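Local coordinates for uncharacterized protein GSU0716 (Geobacter sulfurreducens PCA, PDB 3BIJ) that is functionally uncharacterised but probably acts as a cysteine endopeptidase with a caspase-like fold of the C14 family, at residues C135-V140 with Y164-Q169; K199-L204 with T264-F269; R229-G234 with Q272-V277. All coordinates share one frame; numbering follows the deposited sequence.

Contact 1: C135-V140 with Y164-Q169; sequences CHSGTV and YRAMPQ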
ATOM      1  N   CYS A 135      15.313  -3.086  21.303  1.00 52.72           N
ATOM      2  CA  CYS A 135      15.236  -1.738  20.753  1.00 50.10           C
ATOM      3  C   CYS A 135      14.561  -0.803  21.749  1.00 50.47           C
ATOM      4  O   CYS A 135      14.193  -1.219  22.848  1.00 47.88           O
ATOM      5  CB  CYS A 135      14.437  -1.757  19.459  1.00 50.21           C
ATOM      6  SG  CYS A 135      12.734  -2.254  19.715  1.00 45.39           S
ATOM      7  N   HIS A 136      14.394   0.458  21.359  1.00 49.93           N
ATOM      8  CA  HIS A 136      13.764   1.453  22.226  1.00 50.83           C
ATOM      9  C   HIS A 136      12.745   2.273  21.455  1.00 49.15           C
ATOM     10  O   HIS A 136      12.904   2.484  20.259  1.00 59.95           O
ATOM     11  CB  HIS A 136      14.831   2.372  22.817  1.00 44.28           C
ATOM     12  CG  HIS A 136      15.765   1.668  23.749  1.00 60.02           C
ATOM     13  ND1 HIS A 136      15.391   1.270  25.016  1.00 59.77           N
ATOM     14  CD2 HIS A 136      17.037   1.234  23.579  1.00 59.91           C
ATOM     15  CE1 HIS A 136      16.392   0.621  25.585  1.00 56.05           C
ATOM     16  NE2 HIS A 136      17.402   0.583  24.735  1.00 50.36           N
ATOM     17  N   SER A 137      11.694   2.727  22.132  1.00 49.99           N
ATOM     18  CA  SER A 137      10.674   3.538  21.473  1.00 46.44           C
ATOM     19  C   SER A 137      11.303   4.780  20.870  1.00 46.63           C
ATOM     20  O   SER A 137      10.827   5.292  19.865  1.00 52.39           O
ATOM     21  CB  SER A 137       9.606   3.978  22.470  1.00 47.17           C
ATOM     22  OG  SER A 137       8.862   2.878  22.937  1.00 61.65           O
ATOM     23  N   GLY A 138      12.376   5.262  21.486  1.00 48.66           N
ATOM     24  CA  GLY A 138      13.018   6.462  20.990  1.00 51.20           C
ATOM     25  C   GLY A 138      12.083   7.651  21.139  1.00 56.49           C
ATOM     26  O   GLY A 138      11.308   7.740  22.103  1.00 58.46           O
ATOM     27  N   THR A 139      12.135   8.558  20.171  1.00 52.42           N
ATOM     28  CA  THR A 139      11.301   9.755  20.201  1.00 56.60           C
ATOM     29  C   THR A 139      10.076   9.617  19.300  1.00 55.82           C
ATOM     30  O   THR A 139       9.915   8.611  18.604  1.00 55.06           O
ATOM     31  CB  THR A 139      12.111  11.010  19.775  1.00 52.99           C
ATOM     32  OG1 THR A 139      12.474  10.917  18.392  1.00 44.97           O
ATOM     33  CG2 THR A 139      13.376  11.133  20.614  1.00 53.76           C
ATOM     34  N   VAL A 140       9.210  10.629  19.319  1.00 53.68           N
ATOM     35  CA  VAL A 140       7.999  10.605  18.506  1.00 46.37           C
ATOM     36  C   VAL A 140       8.319  10.460  17.017  1.00 49.88           C
ATOM     37  O   VAL A 140       7.525   9.913  16.260  1.00 45.49           O
ATOM     38  CB  VAL A 140       7.145  11.884  18.741  1.00 50.42           C
ATOM     39  CG1 VAL A 140       7.981  13.131  18.514  1.00 51.64           C
ATOM     40  CG2 VAL A 140       5.926  11.871  17.832  1.00 37.86           C
ATOM     41  N   TYR A 164       7.486  -5.720  17.944  1.00 46.81           N
ATOM     42  CA  TYR A 164       8.788  -5.119  18.121  1.00 39.60           C
ATOM     43  C   TYR A 164       9.136  -5.185  19.607  1.00 42.43           C
ATOM     44  O   TYR A 164       8.269  -5.059  20.466  1.00 42.01           O
ATOM     45  CB  TYR A 164       8.746  -3.678  17.624  1.00 44.90           C
ATOM     46  CG  TYR A 164       8.605  -3.556  16.120  1.00 41.94           C
ATOM     47  CD1 TYR A 164       9.682  -3.844  15.278  1.00 48.88           C
ATOM     48  CD2 TYR A 164       7.421  -3.100  15.542  1.00 40.36           C
ATOM     49  CE1 TYR A 164       9.591  -3.669  13.896  1.00 46.86           C
ATOM     50  CE2 TYR A 164       7.315  -2.921  14.157  1.00 37.94           C
ATOM     51  CZ  TYR A 164       8.403  -3.203  13.348  1.00 48.19           C
ATOM     52  OH  TYR A 164       8.347  -2.986  11.996  1.00 54.51           O
ATOM     53  N   ARG A 165      10.414  -5.387  19.902  1.00 47.19           N
ATOM     54  CA  ARG A 165      10.872  -5.516  21.270  1.00 39.03           C
ATOM     55  C   ARG A 165      11.100  -4.196  21.989  1.00 40.15           C
ATOM     56  O   ARG A 165      12.132  -3.979  22.622  1.00 33.14           O
ATOM     57  CB  ARG A 165      12.128  -6.381  21.280  1.00 37.05           C
ATOM     58  CG  ARG A 165      11.852  -7.799  20.793  1.00 27.40           C
ATOM     59  CD  ARG A 165      13.090  -8.687  20.820  1.00 34.17           C
ATOM     60  NE  ARG A 165      12.770 -10.077  20.531  1.00 34.00           N
ATOM     61  CZ  ARG A 165      13.664 -11.054  20.455  1.00 41.96           C
ATOM     62  NH1 ARG A 165      13.258 -12.292  20.190  1.00 30.49           N
ATOM     63  NH2 ARG A 165      14.958 -10.789  20.641  1.00 42.36           N
ATOM     64  N   ALA A 166      10.114  -3.314  21.891  1.00 39.07           N
ATOM     65  CA  ALA A 166      10.196  -2.019  22.551  1.00 44.59           C
ATOM     66  C   ALA A 166       8.918  -1.800  23.346  1.00 47.10           C
ATOM     67  O   ALA A 166       7.813  -2.043  22.854  1.00 51.22           O
ATOM     68  CB  ALA A 166      10.362  -0.913  21.525  1.00 39.78           C
HETATM   69  N   MSE A 167       9.073  -1.336  24.577  1.00 40.65           N
HETATM   70  CA  MSE A 167       7.922  -1.080  25.415  1.00 45.59           C
HETATM   71  C   MSE A 167       7.217   0.162  24.867  1.00 50.81           C
HETATM   72  O   MSE A 167       7.867   1.162  24.534  1.00 46.00           O
HETATM   73  CB  MSE A 167       8.371  -0.869  26.863  1.00 45.77           C
HETATM   74  CG  MSE A 167       7.271  -0.458  27.817  1.00 64.22           C
HETATM   75 SE   MSE A 167       7.900  -0.385  29.671  1.00 81.34          SE
HETATM   76  CE  MSE A 167       9.240   1.032  29.495  1.00 67.76           C
ATOM     77  N   PRO A 168       5.880   0.102  24.719  1.00 47.59           N
ATOM     78  CA  PRO A 168       5.159   1.269  24.201  1.00 41.72           C
ATOM     79  C   PRO A 168       5.280   2.469  25.136  1.00 39.34           C
ATOM     80  O   PRO A 168       5.234   2.323  26.355  1.00 44.66           O
ATOM     81  CB  PRO A 168       3.731   0.755  24.048  1.00 30.08           C
ATOM     82  CG  PRO A 168       3.657  -0.370  25.023  1.00 41.97           C
ATOM     83  CD  PRO A 168       4.975  -1.048  24.872  1.00 45.99           C
ATOM     84  N   GLN A 169       5.439   3.651  24.556  1.00 44.74           N
ATOM     85  CA  GLN A 169       5.605   4.864  25.340  1.00 49.12           C
ATOM     86  C   GLN A 169       4.557   5.059  26.416  1.00 50.68           C
ATOM     87  O   GLN A 169       4.863   5.527  27.511  1.00 54.00           O
ATOM     88  CB  GLN A 169       5.631   6.079  24.424  1.00 48.65           C
ATOM     89  CG  GLN A 169       6.829   6.103  23.506  1.00 54.13           C
ATOM     90  CD  GLN A 169       6.909   7.379  22.701  1.00 62.90           C
ATOM     91  OE1 GLN A 169       7.835   7.564  21.912  1.00 67.00           O
ATOM     92  NE2 GLN A 169       5.937   8.272  22.895  1.00 64.81           N
TER
HETATM   93  O   HOH W   1      11.222   1.922  24.843  1.00 47.91           O

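Contact 2: K199-L204 with T264-F269; sequences KASILL and TPDPAF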
ATOM      1  N   LYS A 199      37.799   0.102  31.745  1.00 67.43           N
ATOM      2  CA  LYS A 199      39.066  -0.564  31.481  1.00 63.63           C
ATOM      3  C   LYS A 199      38.931  -1.711  30.494  1.00 62.28           C
ATOM      4  O   LYS A 199      39.790  -1.900  29.628  1.00 66.60           O
ATOM      5  CB  LYS A 199      39.665  -1.085  32.787  1.00 63.38           C
ATOM      6  CG  LYS A 199      38.688  -1.093  33.949  1.00 72.81           C
ATOM      7  CD  LYS A 199      39.233  -1.865  35.148  1.00 82.01           C
ATOM      8  CE  LYS A 199      40.546  -1.280  35.662  1.00 86.30           C
ATOM      9  NZ  LYS A 199      40.407   0.159  36.052  1.00 86.37           N
ATOM     10  N   ALA A 200      37.851  -2.472  30.621  1.00 58.09           N
ATOM     11  CA  ALA A 200      37.627  -3.620  29.746  1.00 55.10           C
ATOM     12  C   ALA A 200      37.320  -3.236  28.292  1.00 59.09           C
ATOM     13  O   ALA A 200      36.927  -2.107  28.014  1.00 61.34           O
ATOM     14  CB  ALA A 200      36.505  -4.466  30.312  1.00 50.28           C
ATOM     15  N   SER A 201      37.521  -4.169  27.362  1.00 57.12           N
ATOM     16  CA  SER A 201      37.238  -3.911  25.946  1.00 56.65           C
ATOM     17  C   SER A 201      35.805  -4.310  25.628  1.00 50.28           C
ATOM     18  O   SER A 201      35.491  -5.499  25.572  1.00 46.05           O
ATOM     19  CB  SER A 201      38.169  -4.718  25.035  1.00 55.44           C
ATOM     20  OG  SER A 201      39.525  -4.389  25.238  1.00 71.88           O
ATOM     21  N   ILE A 202      34.945  -3.325  25.398  1.00 42.27           N
ATOM     22  CA  ILE A 202      33.548  -3.606  25.097  1.00 41.14           C
ATOM     23  C   ILE A 202      33.258  -3.670  23.588  1.00 46.07           C
ATOM     24  O   ILE A 202      33.714  -2.832  22.811  1.00 45.69           O
ATOM     25  CB  ILE A 202      32.612  -2.533  25.708  1.00 44.44           C
ATOM     26  CG1 ILE A 202      33.056  -2.164  27.134  1.00 49.79           C
ATOM     27  CG2 ILE A 202      31.182  -3.071  25.751  1.00 39.16           C
ATOM     28  CD1 ILE A 202      32.868  -3.270  28.164  1.00 44.99           C
ATOM     29  N   LEU A 203      32.510  -4.691  23.186  1.00 41.67           N
ATOM     30  CA  LEU A 203      32.101  -4.869  21.802  1.00 44.88           C
ATOM     31  C   LEU A 203      30.619  -5.155  21.932  1.00 53.65           C
ATOM     32  O   LEU A 203      30.204  -6.269  22.274  1.00 57.99           O
ATOM     33  CB  LEU A 203      32.820  -6.046  21.132  1.00 38.70           C
ATOM     34  CG  LEU A 203      32.273  -6.511  19.773  1.00 31.69           C
ATOM     35  CD1 LEU A 203      32.025  -5.332  18.898  1.00 33.84           C
ATOM     36  CD2 LEU A 203      33.233  -7.478  19.102  1.00 33.13           C
ATOM     37  N   LEU A 204      29.825  -4.118  21.686  1.00 54.07           N
ATOM     38  CA  LEU A 204      28.378  -4.189  21.798  1.00 45.29           C
ATOM     39  C   LEU A 204      27.739  -4.308  20.418  1.00 45.10           C
ATOM     40  O   LEU A 204      27.883  -3.414  19.589  1.00 47.96           O
ATOM     41  CB  LEU A 204      27.904  -2.920  22.491  1.00 47.48           C
ATOM     42  CG  LEU A 204      26.817  -2.997  23.555  1.00 55.74           C
ATOM     43  CD1 LEU A 204      26.914  -1.754  24.428  1.00 42.60           C
ATOM     44  CD2 LEU A 204      25.439  -3.140  22.914  1.00 44.96           C
ATOM     45  N   THR A 264      38.772   0.218  26.569  1.00 46.20           N
ATOM     46  CA  THR A 264      40.118   0.141  26.025  1.00 52.11           C
ATOM     47  C   THR A 264      40.139  -0.630  24.710  1.00 53.99           C
ATOM     48  O   THR A 264      39.793  -1.808  24.663  1.00 59.50           O
ATOM     49  CB  THR A 264      41.084  -0.519  27.024  1.00 48.49           C
ATOM     50  OG1 THR A 264      41.059   0.215  28.254  1.00 53.28           O
ATOM     51  CG2 THR A 264      42.507  -0.514  26.476  1.00 44.47           C
ATOM     52  N   PRO A 265      40.540   0.033  23.614  1.00 56.87           N
ATOM     53  CA  PRO A 265      40.592  -0.629  22.306  1.00 54.97           C
ATOM     54  C   PRO A 265      41.406  -1.927  22.328  1.00 61.86           C
ATOM     55  O   PRO A 265      42.432  -2.017  23.008  1.00 65.82           O
ATOM     56  CB  PRO A 265      41.205   0.440  21.400  1.00 45.07           C
ATOM     57  CG  PRO A 265      42.032   1.254  22.334  1.00 57.28           C
ATOM     58  CD  PRO A 265      41.117   1.385  23.538  1.00 56.37           C
ATOM     59  N   ASP A 266      40.938  -2.924  21.585  1.00 55.10           N
ATOM     60  CA  ASP A 266      41.605  -4.212  21.513  1.00 59.76           C
ATOM     61  C   ASP A 266      41.420  -4.773  20.111  1.00 68.37           C
ATOM     62  O   ASP A 266      40.522  -5.581  19.863  1.00 66.67           O
ATOM     63  CB  ASP A 266      41.002  -5.181  22.532  1.00 64.71           C
ATOM     64  CG  ASP A 266      41.798  -6.474  22.656  1.00 63.96           C
ATOM     65  OD1 ASP A 266      42.412  -6.897  21.662  1.00 58.26           O
ATOM     66  OD2 ASP A 266      41.798  -7.076  23.750  1.00 72.52           O
ATOM     67  N   PRO A 267      42.276  -4.353  19.169  1.00 73.79           N
ATOM     68  CA  PRO A 267      42.179  -4.833  17.790  1.00 72.47           C
ATOM     69  C   PRO A 267      42.300  -6.345  17.663  1.00 65.09           C
ATOM     70  O   PRO A 267      41.742  -6.940  16.742  1.00 67.81           O
ATOM     71  CB  PRO A 267      43.311  -4.083  17.086  1.00 75.29           C
ATOM     72  CG  PRO A 267      44.319  -3.921  18.173  1.00 81.67           C
ATOM     73  CD  PRO A 267      43.464  -3.502  19.344  1.00 75.56           C
ATOM     74  N   ALA A 268      43.017  -6.975  18.586  1.00 59.91           N
ATOM     75  CA  ALA A 268      43.169  -8.427  18.528  1.00 58.78           C
ATOM     76  C   ALA A 268      41.830  -9.102  18.806  1.00 57.72           C
ATOM     77  O   ALA A 268      41.510 -10.139  18.226  1.00 56.77           O
ATOM     78  CB  ALA A 268      44.212  -8.896  19.536  1.00 53.96           C
ATOM     79  N   PHE A 269      41.053  -8.493  19.699  1.00 60.44           N
ATOM     80  CA  PHE A 269      39.741  -9.007  20.081  1.00 57.93           C
ATOM     81  C   PHE A 269      38.739  -8.911  18.919  1.00 52.61           C
ATOM     82  O   PHE A 269      38.047  -9.882  18.603  1.00 47.11           O
ATOM     83  CB  PHE A 269      39.237  -8.241  21.317  1.00 47.88           C
ATOM     84  CG  PHE A 269      37.822  -8.555  21.701  1.00 44.09           C
ATOM     85  CD1 PHE A 269      37.346  -9.859  21.665  1.00 50.62           C
ATOM     86  CD2 PHE A 269      36.964  -7.538  22.118  1.00 39.43           C
ATOM     87  CE1 PHE A 269      36.033 -10.146  22.037  1.00 54.35           C
ATOM     88  CE2 PHE A 269      35.653  -7.812  22.494  1.00 40.16           C
ATOM     89  CZ  PHE A 269      35.183  -9.115  22.453  1.00 35.15           C
TER

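Contact 3: R229-G234 with Q272-V277; sequences RVWKNG and QRPFTV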
ATOM      1  N   ARG A 229      21.897 -17.961  11.449  1.00 41.84           N
ATOM      2  CA  ARG A 229      22.022 -18.423  10.072  1.00 43.51           C
ATOM      3  C   ARG A 229      23.433 -18.249   9.478  1.00 40.04           C
ATOM      4  O   ARG A 229      23.897 -19.119   8.745  1.00 41.09           O
ATOM      5  CB  ARG A 229      20.963 -17.746   9.189  1.00 46.82           C
ATOM      6  CG  ARG A 229      21.121 -18.040   7.700  1.00 60.15           C
ATOM      7  CD  ARG A 229      19.798 -18.259   6.969  1.00 53.38           C
ATOM      8  NE  ARG A 229      19.345 -19.638   7.079  1.00 57.96           N
ATOM      9  CZ  ARG A 229      18.594 -20.251   6.168  1.00 66.52           C
ATOM     10  NH1 ARG A 229      18.217 -21.512   6.341  1.00 59.77           N
ATOM     11  NH2 ARG A 229      18.224 -19.608   5.072  1.00 79.33           N
ATOM     12  N   VAL A 230      24.117 -17.146   9.785  1.00 32.20           N
ATOM     13  CA  VAL A 230      25.464 -16.955   9.247  1.00 31.08           C
ATOM     14  C   VAL A 230      26.442 -17.757  10.083  1.00 30.24           C
ATOM     15  O   VAL A 230      27.445 -18.237   9.582  1.00 30.51           O
ATOM     16  CB  VAL A 230      25.913 -15.468   9.259  1.00 29.76           C
ATOM     17  CG1 VAL A 230      24.897 -14.606   8.533  1.00 32.27           C
ATOM     18  CG2 VAL A 230      26.091 -14.988  10.683  1.00 46.32           C
ATOM     19  N   TRP A 231      26.159 -17.900  11.371  1.00 35.33           N
ATOM     20  CA  TRP A 231      27.050 -18.672  12.217  1.00 36.79           C
ATOM     21  C   TRP A 231      27.010 -20.125  11.748  1.00 38.04           C
ATOM     22  O   TRP A 231      27.973 -20.874  11.904  1.00 49.56           O
ATOM     23  CB  TRP A 231      26.609 -18.565  13.668  1.00 34.55           C
ATOM     24  CG  TRP A 231      27.361 -19.450  14.590  1.00 41.03           C
ATOM     25  CD1 TRP A 231      26.844 -20.462  15.361  1.00 32.93           C
ATOM     26  CD2 TRP A 231      28.746 -19.366  14.918  1.00 38.50           C
ATOM     27  NE1 TRP A 231      27.815 -21.000  16.152  1.00 34.57           N
ATOM     28  CE2 TRP A 231      28.998 -20.349  15.906  1.00 43.94           C
ATOM     29  CE3 TRP A 231      29.805 -18.555  14.483  1.00 39.60           C
ATOM     30  CZ2 TRP A 231      30.268 -20.543  16.470  1.00 24.73           C
ATOM     31  CZ3 TRP A 231      31.071 -18.751  15.047  1.00 38.44           C
ATOM     32  CH2 TRP A 231      31.284 -19.740  16.031  1.00 34.29           C
ATOM     33  N   LYS A 232      25.887 -20.511  11.158  1.00 39.37           N
ATOM     34  CA  LYS A 232      25.683 -21.863  10.641  1.00 41.47           C
ATOM     35  C   LYS A 232      26.236 -22.998  11.500  1.00 51.27           C
ATOM     36  O   LYS A 232      27.042 -23.814  11.034  1.00 50.08           O
ATOM     37  CB  LYS A 232      26.240 -21.995   9.221  1.00 40.07           C
ATOM     38  CG  LYS A 232      25.633 -23.168   8.458  1.00 34.88           C
ATOM     39  CD  LYS A 232      26.101 -23.198   7.040  1.00 37.75           C
ATOM     40  CE  LYS A 232      25.336 -24.234   6.232  1.00 43.97           C
ATOM     41  NZ  LYS A 232      25.774 -24.259   4.795  1.00 51.13           N
ATOM     42  N   ASN A 233      25.791 -23.052  12.755  1.00 52.49           N
ATOM     43  CA  ASN A 233      26.200 -24.106  13.688  1.00 53.55           C
ATOM     44  C   ASN A 233      27.706 -24.248  13.837  1.00 54.25           C
ATOM     45  O   ASN A 233      28.215 -25.370  13.901  1.00 55.16           O
ATOM     46  CB  ASN A 233      25.619 -25.450  13.239  1.00 47.48           C
ATOM     47  CG  ASN A 233      24.120 -25.392  13.026  1.00 55.46           C
ATOM     48  OD1 ASN A 233      23.356 -25.306  13.982  1.00 54.18           O
ATOM     49  ND2 ASN A 233      23.691 -25.431  11.763  1.00 65.20           N
ATOM     50  N   GLY A 234      28.419 -23.121  13.861  1.00 52.52           N
ATOM     51  CA  GLY A 234      29.861 -23.164  14.034  1.00 41.92           C
ATOM     52  C   GLY A 234      30.699 -23.338  12.789  1.00 41.30           C
ATOM     53  O   GLY A 234      31.904 -23.542  12.892  1.00 47.75           O
ATOM     54  N   GLN A 272      39.358 -11.584  16.345  1.00 56.86           N
ATOM     55  CA  GLN A 272      39.107 -12.991  16.664  1.00 52.55           C
ATOM     56  C   GLN A 272      37.836 -13.507  15.997  1.00 45.87           C
ATOM     57  O   GLN A 272      37.110 -12.757  15.352  1.00 45.15           O
ATOM     58  CB  GLN A 272      38.956 -13.184  18.175  1.00 55.96           C
ATOM     59  CG  GLN A 272      40.091 -12.657  19.023  1.00 56.12           C
ATOM     60  CD  GLN A 272      39.906 -12.988  20.496  1.00 53.39           C
ATOM     61  OE1 GLN A 272      38.879 -12.673  21.095  1.00 59.79           O
ATOM     62  NE2 GLN A 272      40.911 -13.619  21.088  1.00 58.99           N
ATOM     63  N   ARG A 273      37.575 -14.798  16.164  1.00 47.34           N
ATOM     64  CA  ARG A 273      36.375 -15.413  15.616  1.00 49.54           C
ATOM     65  C   ARG A 273      35.225 -15.037  16.558  1.00 53.44           C
ATOM     66  O   ARG A 273      35.372 -15.079  17.777  1.00 59.03           O
ATOM     67  CB  ARG A 273      36.550 -16.932  15.533  1.00 43.67           C
ATOM     68  CG  ARG A 273      35.672 -17.553  14.448  1.00 49.87           C
ATOM     69  CD  ARG A 273      36.028 -18.968  13.974  1.00 41.36           C
ATOM     70  NE  ARG A 273      35.274 -19.934  14.691  1.00 59.40           N
ATOM     71  CZ  ARG A 273      34.358 -20.846  14.401  1.00 54.98           C
ATOM     72  NH1 ARG A 273      33.824 -21.160  13.225  1.00 63.74           N
ATOM     73  NH2 ARG A 273      33.973 -21.479  15.480  1.00 64.77           N
ATOM     74  N   PRO A 274      34.061 -14.677  16.001  1.00 57.61           N
ATOM     75  CA  PRO A 274      32.886 -14.279  16.783  1.00 61.87           C
ATOM     76  C   PRO A 274      32.643 -14.829  18.195  1.00 63.79           C
ATOM     77  O   PRO A 274      32.051 -14.128  19.010  1.00 77.80           O
ATOM     78  CB  PRO A 274      31.712 -14.551  15.830  1.00 56.28           C
ATOM     79  CG  PRO A 274      32.268 -15.509  14.820  1.00 69.82           C
ATOM     80  CD  PRO A 274      33.664 -14.983  14.619  1.00 61.63           C
ATOM     81  N   PHE A 275      33.062 -16.043  18.530  1.00 41.35           N
ATOM     82  CA  PHE A 275      32.795 -16.478  19.905  1.00 42.46           C
ATOM     83  C   PHE A 275      33.978 -17.100  20.584  1.00 45.45           C
ATOM     84  O   PHE A 275      33.835 -17.950  21.456  1.00 42.29           O
ATOM     85  CB  PHE A 275      31.618 -17.438  19.939  1.00 37.40           C
ATOM     86  CG  PHE A 275      30.316 -16.793  19.585  1.00 44.52           C
ATOM     87  CD1 PHE A 275      29.652 -15.982  20.499  1.00 44.34           C
ATOM     88  CD2 PHE A 275      29.757 -16.979  18.330  1.00 46.29           C
ATOM     89  CE1 PHE A 275      28.446 -15.369  20.166  1.00 38.67           C
ATOM     90  CE2 PHE A 275      28.556 -16.371  17.984  1.00 42.87           C
ATOM     91  CZ  PHE A 275      27.900 -15.565  18.903  1.00 48.04           C
ATOM     92  N   THR A 276      35.145 -16.616  20.201  1.00 43.90           N
ATOM     93  CA  THR A 276      36.386 -17.122  20.719  1.00 45.44           C
ATOM     94  C   THR A 276      36.693 -16.915  22.201  1.00 48.91           C
ATOM     95  O   THR A 276      36.561 -15.824  22.757  1.00 37.00           O
ATOM     96  CB  THR A 276      37.550 -16.579  19.891  1.00 47.49           C
ATOM     97  OG1 THR A 276      37.312 -16.860  18.508  1.00 50.23           O
ATOM     98  CG2 THR A 276      38.838 -17.225  20.313  1.00 41.21           C
ATOM     99  N   VAL A 277      37.108 -18.012  22.823  1.00 50.50           N
ATOM    100  CA  VAL A 277      37.510 -18.027  24.211  1.00 46.85           C
ATOM    101  C   VAL A 277      39.013 -18.248  24.154  1.00 48.70           C
ATOM    102  O   VAL A 277      39.768 -17.569  24.837  1.00 56.63           O
ATOM    103  CB  VAL A 277      36.847 -19.193  24.984  1.00 54.91           C
ATOM    104  CG1 VAL A 277      37.384 -19.246  26.414  1.00 39.38           C
ATOM    105  CG2 VAL A 277      35.328 -19.018  24.992  1.00 47.03           C
TER

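Contact 1: C135-V140 with Y164-Q169
R165 lies with its carbonyl carbon against the thiol of C135: SG stands 3.4 Å from R165 C, a close van der Waals approach to the backbone. The sulfur gets there because chi1 of 63° sets it between the N and the carbonyl carbon of its own residue. R165 is the centre of an inverse gamma turn, closed by a weak bond from A166 N to Y164 O. Its long side chain runs away from the 135-140 segment to salt bridges with D32 and D216, where a guanidinium can meet two carboxylates at once. A166 comes next, and its methyl packs against the same sulfur, CB to SG 3.3 Å. A side chain this small suits the place, since CB also lies 3.9 Å from S137 N.

The sequence CHSG after strand 127-133 matches the cysteine motif of caspase-like peptidases, consistent with C135 being the active-site cysteine. With R165 held by acids and its carbonyl carbon beside SG, the 164-169 segment lies much as a substrate with a basic P1 residue might, although this is inferred from geometry alone.

At M167 the backbone carbonyl turns toward S137. A water accepts from S137 N at 2.9 Å and donates a weak bond to M167 O, bridging the two main chains, while the selenomethionine side chain goes off to W22 and C104. P168 suits the N-cap position before helix 169-178, where proline's missing N-H breaks no bond of the helix. Q169, the first helical residue, stretches its chain alongside residues 137-139, and its CG meets S137 CB at 3.6 Å. As modelled, Q169 OE1 faces G138 O at 3.5 Å, acceptor to acceptor.

Contact 2: K199-L204 with T264-F269
S201 and T264 meet where strand 201-206 begins and its antiparallel partner 258-263 has just ended, at one margin of the mixed sheet of this caspase-like fold. The chain leaving strand 258-263 crosses to helix 267-271, and this loop is tied to the first residue of strand 201-206 and to the two residues before it.

Three hydrogen bonds do the tying. The hydroxyl of T264 donates to K199 O over 2.8 Å, reaching it 32° out of the carbonyl plane. T264 N adds a weak bond to A200 O. In the reverse direction S201 OG donates to T264 O at 2.7 Å, arriving nearly in line with the carbonyl (162°). That hydroxyl lies beside its own backbone N (chi1 -61°), which points it at T264 O, and serine is small enough to sit there with D266 CB only 3.2 Å from OG. T264 is therefore held at its O and its hydroxyl, and weakly at its N, which suits a threonine in an exposed loop.

The apolar part lies farther along the strand. L203 and F269 cross obliquely, L203 CB touching F269 CE2 at 3.6 Å, and the same ring carbon rests near S201 O. F269 is buried between L203, R127 of the neighbouring strand and the ring of Y240, which it meets edge-to-face; a large flat side chain can reach from the helix to the strand and touch all three.

A capping bond marks the start of this weakly bonded helix. D266 is its N-cap residue, and F269 N donates to D266 OD1 over 2.9 Å from above the carboxylate plane.

Contact 3: R229-G234 with Q272-V277
W231, the last residue of helix 222-231, pushes its indole between the two segments, and its six-membered ring carries the tightly packed half of the contact. With CG anti to its backbone N, the ring is swung toward the 272-277 loop. F275 turns its edge onto one face in a T-shaped pair, centroids 5.1 Å apart and planes at 80°. On the opposite face lies G234 CA, so the chain folding back after the helix covers the indole from behind. P274 adds its ring carbon CG, 3.5 Å from W231 CZ3. I39 of helix 29-42 also touches both W231 and F275, making this a small hydrophobic core in which wide, rigid groups fit well.

The other side is polar and more open to solvent, though the guanidinium still sits close on the indole. Here the R273 chain bends at chi3 and lays its guanidinium, tilted 45° to the indole, across the ring's outer corner; W231 CH2 lies over its face, 3.2 Å from NH2. R273 NH1 donates almost straight (172°) to G234 O at 3.1 Å, from above the carbonyl plane but within the guanidinium plane, and also to Y236 O. G234 suits its place, because at its backbone angles a CB would be jammed against the preceding carbonyl O. Replacing R273 with an alanine is likely to leave G234 O and Y236 O without this donor and uncover the corner of the indole. Since K237 and R43 also bring positive charge nearby, the carbonyls of G234 and Y236 probably offset part of the repulsion.

In the fold
Contact 1 closes along the chain before contacts 2 and 3 open, whereas the segments of these two alternate: 199-204, 229-234, 264-269, 272-277. Contact 1 lies across the chain's centre from both, about 29 Å from contact 2 and 30 Å from contact 3 between centres; contacts 2 and 3 are about 18 Å apart. Strand 127-133 links the ends: C135 follows it, strand 201-206 runs parallel beside it, and its R127 touches F269 and bonds Q272. The presumed active-site loops and the C-terminal packing thus both adjoin the same central sheet. Between subunits, Q169 of contact 1 packs on R229 of a neighbouring copy, so the assembly brings the two regions together.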